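Local coordinates for protein beta-xylanase (PDB 7NWN) that probably binds plant cell-wall polysaccharide through a family 9 carbohydrate-binding module carried by a thermostable xylanase-glucuronoyl esterase, at residues Ile47-Phe61 / Glu170-Phe184. Numbering follows the deposited sequence.
Sequences IPRIYSATTQTNAKF and EADSSARRVATINMF. With CA (calcium ion), chain Q; EDO (1,2-ethanediol), chain K.
Ile181 lies alongside Tyr51, with CG2 over one face of the ring, 4.2 Å from its centroid, in a CH-pi contact. The pair sits in the beta-sandwich of a family 9 carbohydrate-binding module. Short strand 50-51 runs antiparallel along strand 177-182, at the margin of one sheet. Strand 58-61 belongs to the other sheet, so the chain 47-61 passes from one layer to the next. Ile181 CD1 reaches Tyr51 CE2 at 3.5 Å and also meets the backbone of Thr57. With CG1 beside the backbone N (chi1 -42°), CG2 lies anti to that N and also touches Pro48 CG. Were Tyr51 replaced by an alanine, Ile181 CG2 and CD1 would probably be left uncovered on that side, with a gap beside Thr57 O.

Ile50 and Asn182 form a hydrogen-bonded pair; Asn182 N donates to Ile50 O at 2.8 Å, and Ile50 N to Asn182 O. The Asn182 amide is held through ND2 by Glu165 and Gln167 of strand 161-171. Further along, Ser52 N gives a nearly straight bond to Thr180 O (168°). Ser52 OG accepts a hydrogen bond from Thr180 N at 2.9 Å, so a side chain continues the ladder where the strand has ended. At the other end, Met183 SD meets the edge of the Phe61 ring, 3.8 Å from CE1, a Met-aromatic contact. Phe61 also stacks on Phe166. Glu170 faces the classic beta bulge at Val178 and Ala179; next to it, Ala171 O binds a calcium ion at 2.4 Å, with Asp78, Val80 and Asp92. Water 5 bridges this ion to Glu170, donating to OE2.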
loop_
_atom_site.group_PDB
_atom_site.type_symbol
_atom_site.label_atom_id
_atom_site.label_comp_id
_atom_site.label_asym_id
_atom_site.label_seq_id
_atom_site.Cartn_x
_atom_site.Cartn_y
_atom_site.Cartn_z
ATOM N N ILE A 47 -4.845 1.316 -10.526
ATOM C CA ILE A 47 -3.933 2.230 -11.206
ATOM C C ILE A 47 -4.133 3.611 -10.585
ATOM O O ILE A 47 -5.164 4.265 -10.801
ATOM C CB ILE A 47 -4.233 2.320 -12.716
ATOM C CG1 ILE A 47 -4.387 0.960 -13.421
ATOM C CG2 ILE A 47 -3.239 3.262 -13.385
ATOM C CD1 ILE A 47 -3.118 0.159 -13.590
ATOM N N PRO A 48 -3.186 4.114 -9.777
ATOM C CA PRO A 48 -3.339 5.463 -9.223
ATOM C C PRO A 48 -3.080 6.433 -10.377
ATOM O O PRO A 48 -2.111 6.262 -11.121
ATOM C CB PRO A 48 -2.284 5.476 -8.123
ATOM C CG PRO A 48 -1.204 4.556 -8.660
ATOM C CD PRO A 48 -1.937 3.450 -9.378
ATOM N N ARG A 49 -3.975 7.411 -10.544
ATOM C CA ARG A 49 -3.891 8.316 -11.692
ATOM C C ARG A 49 -3.786 9.797 -11.278
ATOM O O ARG A 49 -3.899 10.664 -12.113
ATOM C CB ARG A 49 -5.132 8.096 -12.562
ATOM C CG ARG A 49 -5.063 6.810 -13.361
ATOM C CD ARG A 49 -6.440 6.565 -13.924
ATOM N NE ARG A 49 -6.586 5.190 -14.382
ATOM C CZ ARG A 49 -5.948 4.641 -15.417
ATOM N NH1 ARG A 49 -5.079 5.347 -16.127
ATOM N NH2 ARG A 49 -6.192 3.379 -15.730
ATOM N N ILE A 50 -3.579 10.103 -10.000
ATOM C CA ILE A 50 -3.447 11.476 -9.517
ATOM C C ILE A 50 -1.961 11.814 -9.448
ATOM O O ILE A 50 -1.266 11.452 -8.503
ATOM C CB ILE A 50 -4.161 11.643 -8.151
ATOM C CG1 ILE A 50 -5.649 11.245 -8.236
ATOM C CG2 ILE A 50 -3.908 13.005 -7.503
ATOM C CD1 ILE A 50 -6.380 11.211 -6.892
ATOM N N TYR A 51 -1.490 12.527 -10.465
ATOM C CA TYR A 51 -0.106 12.934 -10.565
ATOM C C TYR A 51 0.005 14.392 -10.118
ATOM O O TYR A 51 -0.784 15.200 -10.566
ATOM C CB TYR A 51 0.289 12.842 -12.037
ATOM C CG TYR A 51 0.487 11.425 -12.498
ATOM C CD1 TYR A 51 -0.576 10.638 -12.912
ATOM C CD2 TYR A 51 1.759 10.879 -12.547
ATOM C CE1 TYR A 51 -0.381 9.334 -13.348
ATOM C CE2 TYR A 51 1.972 9.587 -12.982
ATOM C CZ TYR A 51 0.900 8.809 -13.364
ATOM O OH TYR A 51 1.165 7.541 -13.762
ATOM N N SER A 52 0.983 14.721 -9.273
ATOM C CA SER A 52 1.322 16.081 -8.900
ATOM C C SER A 52 1.884 16.878 -10.081
ATOM O O SER A 52 1.783 18.110 -10.060
ATOM C CB SER A 52 2.290 16.119 -7.745
ATOM O OG SER A 52 3.560 15.620 -8.145
ATOM N N ALA A 53 2.499 16.184 -11.055
ATOM C CA ALA A 53 3.166 16.786 -12.214
ATOM C C ALA A 53 3.451 15.703 -13.242
ATOM O O ALA A 53 3.386 14.527 -12.912
ATOM C CB ALA A 53 4.468 17.447 -11.825
ATOM N N THR A 54 3.823 16.088 -14.470
ATOM C CA THR A 54 4.098 15.090 -15.493
ATOM C C THR A 54 5.421 14.413 -15.155
ATOM O O THR A 54 6.308 15.044 -14.575
ATOM C CB THR A 54 4.125 15.695 -16.906
ATOM O OG1 THR A 54 5.237 16.580 -16.864
ATOM C CG2 THR A 54 2.875 16.468 -17.275
ATOM N N THR A 55 5.528 13.128 -15.512
ATOM C CA THR A 55 6.637 12.253 -15.144
ATOM C C THR A 55 6.498 10.970 -15.958
ATOM O O THR A 55 5.386 10.617 -16.334
ATOM C CB THR A 55 6.615 11.901 -13.645
ATOM O OG1 THR A 55 7.737 11.055 -13.426
ATOM C CG2 THR A 55 5.347 11.214 -13.185
ATOM N N GLN A 56 7.588 10.250 -16.229
ATOM C CA GLN A 56 7.395 8.972 -16.908
ATOM C C GLN A 56 7.256 7.832 -15.884
ATOM O O GLN A 56 7.143 6.665 -16.271
ATOM C CB GLN A 56 8.533 8.646 -17.879
ATOM C CG GLN A 56 8.940 9.766 -18.820
ATOM C CD GLN A 56 8.222 9.657 -20.136
ATOM O OE1 GLN A 56 7.032 9.955 -20.241
ATOM N NE2 GLN A 56 8.950 9.218 -21.148
ATOM N N THR A 57 7.305 8.166 -14.585
ATOM C CA THR A 57 7.043 7.186 -13.531
ATOM C C THR A 57 5.556 6.846 -13.490
ATOM O O THR A 57 4.728 7.731 -13.600
ATOM C CB THR A 57 7.511 7.686 -12.168
ATOM O OG1 THR A 57 8.918 7.785 -12.350
ATOM C CG2 THR A 57 7.202 6.760 -10.997
ATOM N N ASN A 58 5.228 5.552 -13.397
ATOM C CA ASN A 58 3.851 5.149 -13.179
ATOM C C ASN A 58 3.876 3.915 -12.281
ATOM O O ASN A 58 4.958 3.387 -12.013
ATOM C CB ASN A 58 3.033 4.956 -14.458
ATOM C CG ASN A 58 3.667 3.928 -15.360
ATOM O OD1 ASN A 58 3.432 2.738 -15.210
ATOM N ND2 ASN A 58 4.514 4.381 -16.267
ATOM N N ALA A 59 2.692 3.517 -11.786
ATOM C CA ALA A 59 2.637 2.483 -10.775
ATOM C C ALA A 59 1.287 1.791 -10.834
ATOM O O ALA A 59 0.332 2.331 -11.389
ATOM C CB ALA A 59 2.859 3.076 -9.401
ATOM N N LYS A 60 1.238 0.614 -10.201
ATOM C CA LYS A 60 0.003 -0.112 -9.997
ATOM C C LYS A 60 0.127 -0.855 -8.675
ATOM O O LYS A 60 1.228 -1.023 -8.142
ATOM C CB LYS A 60 -0.233 -1.032 -11.197
ATOM C CG LYS A 60 0.993 -1.824 -11.657
ATOM C CD LYS A 60 0.744 -2.680 -12.905
ATOM C CE LYS A 60 1.961 -3.332 -13.552
ATOM N NZ LYS A 60 1.577 -4.085 -14.781
ATOM N N PHE A 61 -1.008 -1.287 -8.136
ATOM C CA PHE A 61 -0.934 -2.073 -6.913
ATOM C C PHE A 61 -2.166 -2.960 -6.836
ATOM O O PHE A 61 -3.197 -2.631 -7.437
ATOM C CB PHE A 61 -0.767 -1.169 -5.685
ATOM C CG PHE A 61 -2.003 -0.371 -5.360
ATOM C CD1 PHE A 61 -2.229 0.870 -5.951
ATOM C CD2 PHE A 61 -2.952 -0.873 -4.467
ATOM C CE1 PHE A 61 -3.388 1.590 -5.667
ATOM C CE2 PHE A 61 -4.111 -0.154 -4.171
ATOM C CZ PHE A 61 -4.338 1.075 -4.777
ATOM N N GLU A 170 8.222 9.957 -6.329
ATOM C CA GLU A 170 9.220 9.850 -7.369
ATOM C C GLU A 170 10.333 10.868 -7.166
ATOM O O GLU A 170 10.066 12.074 -7.197
ATOM C CB GLU A 170 8.702 10.117 -8.771
ATOM C CG GLU A 170 9.913 9.853 -9.706
ATOM C CD GLU A 170 9.755 10.525 -11.033
ATOM O OE1 GLU A 170 8.600 10.966 -11.356
ATOM O OE2 GLU A 170 10.766 10.601 -11.721
ATOM N N ALA A 171 11.558 10.359 -6.994
ATOM C CA ALA A 171 12.748 11.183 -6.840
ATOM C C ALA A 171 13.571 11.117 -8.121
ATOM O O ALA A 171 13.512 10.106 -8.798
ATOM C CB ALA A 171 13.592 10.749 -5.678
ATOM N N ASP A 172 14.405 12.132 -8.399
ATOM C CA ASP A 172 15.232 12.096 -9.612
ATOM C C ASP A 172 16.712 12.049 -9.227
ATOM O O ASP A 172 17.039 11.940 -8.035
ATOM C CB ASP A 172 14.852 13.234 -10.566
ATOM C CG ASP A 172 15.309 14.615 -10.087
ATOM O OD1 ASP A 172 15.910 14.751 -8.959
ATOM O OD2 ASP A 172 15.053 15.553 -10.844
ATOM N N SER A 173 17.611 12.180 -10.228
ATOM C CA SER A 173 19.031 12.048 -9.935
ATOM C C SER A 173 19.569 13.235 -9.142
ATOM O O SER A 173 20.696 13.162 -8.656
ATOM C CB SER A 173 19.849 11.812 -11.173
ATOM O OG SER A 173 19.626 12.844 -12.101
ATOM N N SER A 174 18.767 14.303 -8.961
ATOM C CA SER A 174 19.151 15.354 -8.009
ATOM C C SER A 174 18.891 14.946 -6.553
ATOM O O SER A 174 19.138 15.736 -5.653
ATOM C CB SER A 174 18.498 16.683 -8.334
ATOM O OG SER A 174 17.114 16.679 -7.969
ATOM N N ALA A 175 18.367 13.729 -6.287
ATOM C CA ALA A 175 18.182 13.290 -4.905
ATOM C C ALA A 175 17.100 14.101 -4.166
ATOM O O ALA A 175 17.230 14.412 -2.980
ATOM C CB ALA A 175 19.504 13.292 -4.181
ATOM N N ARG A 176 16.028 14.449 -4.881
ATOM C CA ARG A 176 14.868 15.162 -4.357
ATOM C C ARG A 176 13.619 14.536 -4.969
ATOM O O ARG A 176 13.632 14.156 -6.133
ATOM C CB ARG A 176 14.833 16.592 -4.928
ATOM C CG ARG A 176 15.559 17.639 -4.094
ATOM C CD ARG A 176 16.910 18.118 -4.564
ATOM N NE ARG A 176 16.808 18.530 -5.959
ATOM C CZ ARG A 176 16.973 19.780 -6.410
ATOM N NH1 ARG A 176 17.256 20.754 -5.559
ATOM N NH2 ARG A 176 16.878 20.030 -7.712
ATOM N N ARG A 177 12.489 14.605 -4.263
ATOM C CA ARG A 177 11.223 14.232 -4.882
ATOM C C ARG A 177 10.802 15.300 -5.891
ATOM O O ARG A 177 10.828 16.477 -5.568
ATOM C CB ARG A 177 10.141 14.021 -3.809
ATOM C CG ARG A 177 8.783 13.673 -4.418
ATOM C CD ARG A 177 7.825 13.192 -3.325
ATOM N NE ARG A 177 7.204 14.392 -2.788
ATOM C CZ ARG A 177 6.375 14.438 -1.743
ATOM N NH1 ARG A 177 6.050 13.335 -1.081
ATOM N NH2 ARG A 177 5.900 15.606 -1.354
ATOM N N VAL A 178 10.389 14.873 -7.086
ATOM C CA VAL A 178 9.926 15.754 -8.131
ATOM C C VAL A 178 8.470 15.497 -8.461
ATOM O O VAL A 178 7.909 16.283 -9.214
ATOM C CB VAL A 178 10.807 15.708 -9.396
ATOM C CG1 VAL A 178 12.235 16.093 -9.036
ATOM C CG2 VAL A 178 10.803 14.352 -10.097
ATOM N N ALA A 179 7.890 14.385 -7.971
ATOM C CA ALA A 179 6.514 14.052 -8.317
ATOM C C ALA A 179 5.923 13.091 -7.284
ATOM O O ALA A 179 6.664 12.417 -6.579
ATOM C CB ALA A 179 6.408 13.500 -9.712
ATOM N N THR A 180 4.588 13.089 -7.198
ATOM C CA THR A 180 3.831 12.138 -6.413
ATOM C C THR A 180 2.757 11.564 -7.298
ATOM O O THR A 180 2.312 12.216 -8.246
ATOM C CB THR A 180 3.193 12.706 -5.138
ATOM O OG1 THR A 180 2.261 13.717 -5.529
ATOM C CG2 THR A 180 4.198 13.191 -4.121
ATOM N N ILE A 181 2.414 10.309 -6.994
ATOM C CA ILE A 181 1.247 9.665 -7.572
ATOM C C ILE A 181 0.360 9.192 -6.424
ATOM O O ILE A 181 0.869 8.612 -5.463
ATOM C CB ILE A 181 1.658 8.502 -8.482
ATOM C CG1 ILE A 181 2.867 8.866 -9.362
ATOM C CG2 ILE A 181 0.455 8.047 -9.314
ATOM C CD1 ILE A 181 3.290 7.751 -10.305
ATOM N N ASN A 182 -0.946 9.478 -6.526
ATOM C CA ASN A 182 -1.900 9.094 -5.500
ATOM C C ASN A 182 -3.065 8.314 -6.109
ATOM O O ASN A 182 -3.374 8.485 -7.287
ATOM C CB ASN A 182 -2.435 10.281 -4.712
ATOM C CG ASN A 182 -1.393 10.784 -3.751
ATOM O OD1 ASN A 182 -0.456 11.474 -4.188
ATOM N ND2 ASN A 182 -1.508 10.375 -2.492
ATOM N N MET A 183 -3.662 7.434 -5.294
ATOM C CA MET A 183 -4.822 6.667 -5.735
ATOM C C MET A 183 -6.070 7.563 -5.586
ATOM O O MET A 183 -6.816 7.713 -6.546
ATOM C CB MET A 183 -4.990 5.348 -4.937
ATOM C CG MET A 183 -6.182 4.489 -5.415
ATOM S SD MET A 183 -5.970 3.970 -7.102
ATOM C CE MET A 183 -7.667 4.032 -7.659
ATOM N N PHE A 184 -6.239 8.162 -4.403
ATOM C CA PHE A 184 -7.489 8.769 -3.952
ATOM C C PHE A 184 -7.376 10.273 -3.629
ATOM O O PHE A 184 -8.260 11.021 -3.994
ATOM C CB PHE A 184 -8.020 8.024 -2.726
ATOM C CG PHE A 184 -8.521 6.638 -3.033
ATOM C CD1 PHE A 184 -9.515 6.428 -3.994
ATOM C CD2 PHE A 184 -7.988 5.529 -2.372
ATOM C CE1 PHE A 184 -9.989 5.146 -4.276
ATOM C CE2 PHE A 184 -8.492 4.258 -2.636
ATOM C CZ PHE A 184 -9.470 4.061 -3.600
HETATM CA CA CA Q . 12.852 7.959 -9.554
HETATM C C1 EDO K . -9.097 0.573 -10.002
HETATM O O1 EDO K . -9.101 0.569 -8.607
HETATM C C2 EDO K . -8.139 1.584 -10.508
HETATM O O2 EDO K . -7.416 1.004 -11.539
HETATM O O HOH W 1 -6.284 7.649 -9.053
HETATM O O HOH W 2 -0.164 12.919 -6.497
HETATM O O HOH W 3 5.548 17.370 -8.530
HETATM O O HOH W 4 10.141 12.428 -13.349
HETATM O O HOH W 5 12.861 9.330 -11.751
#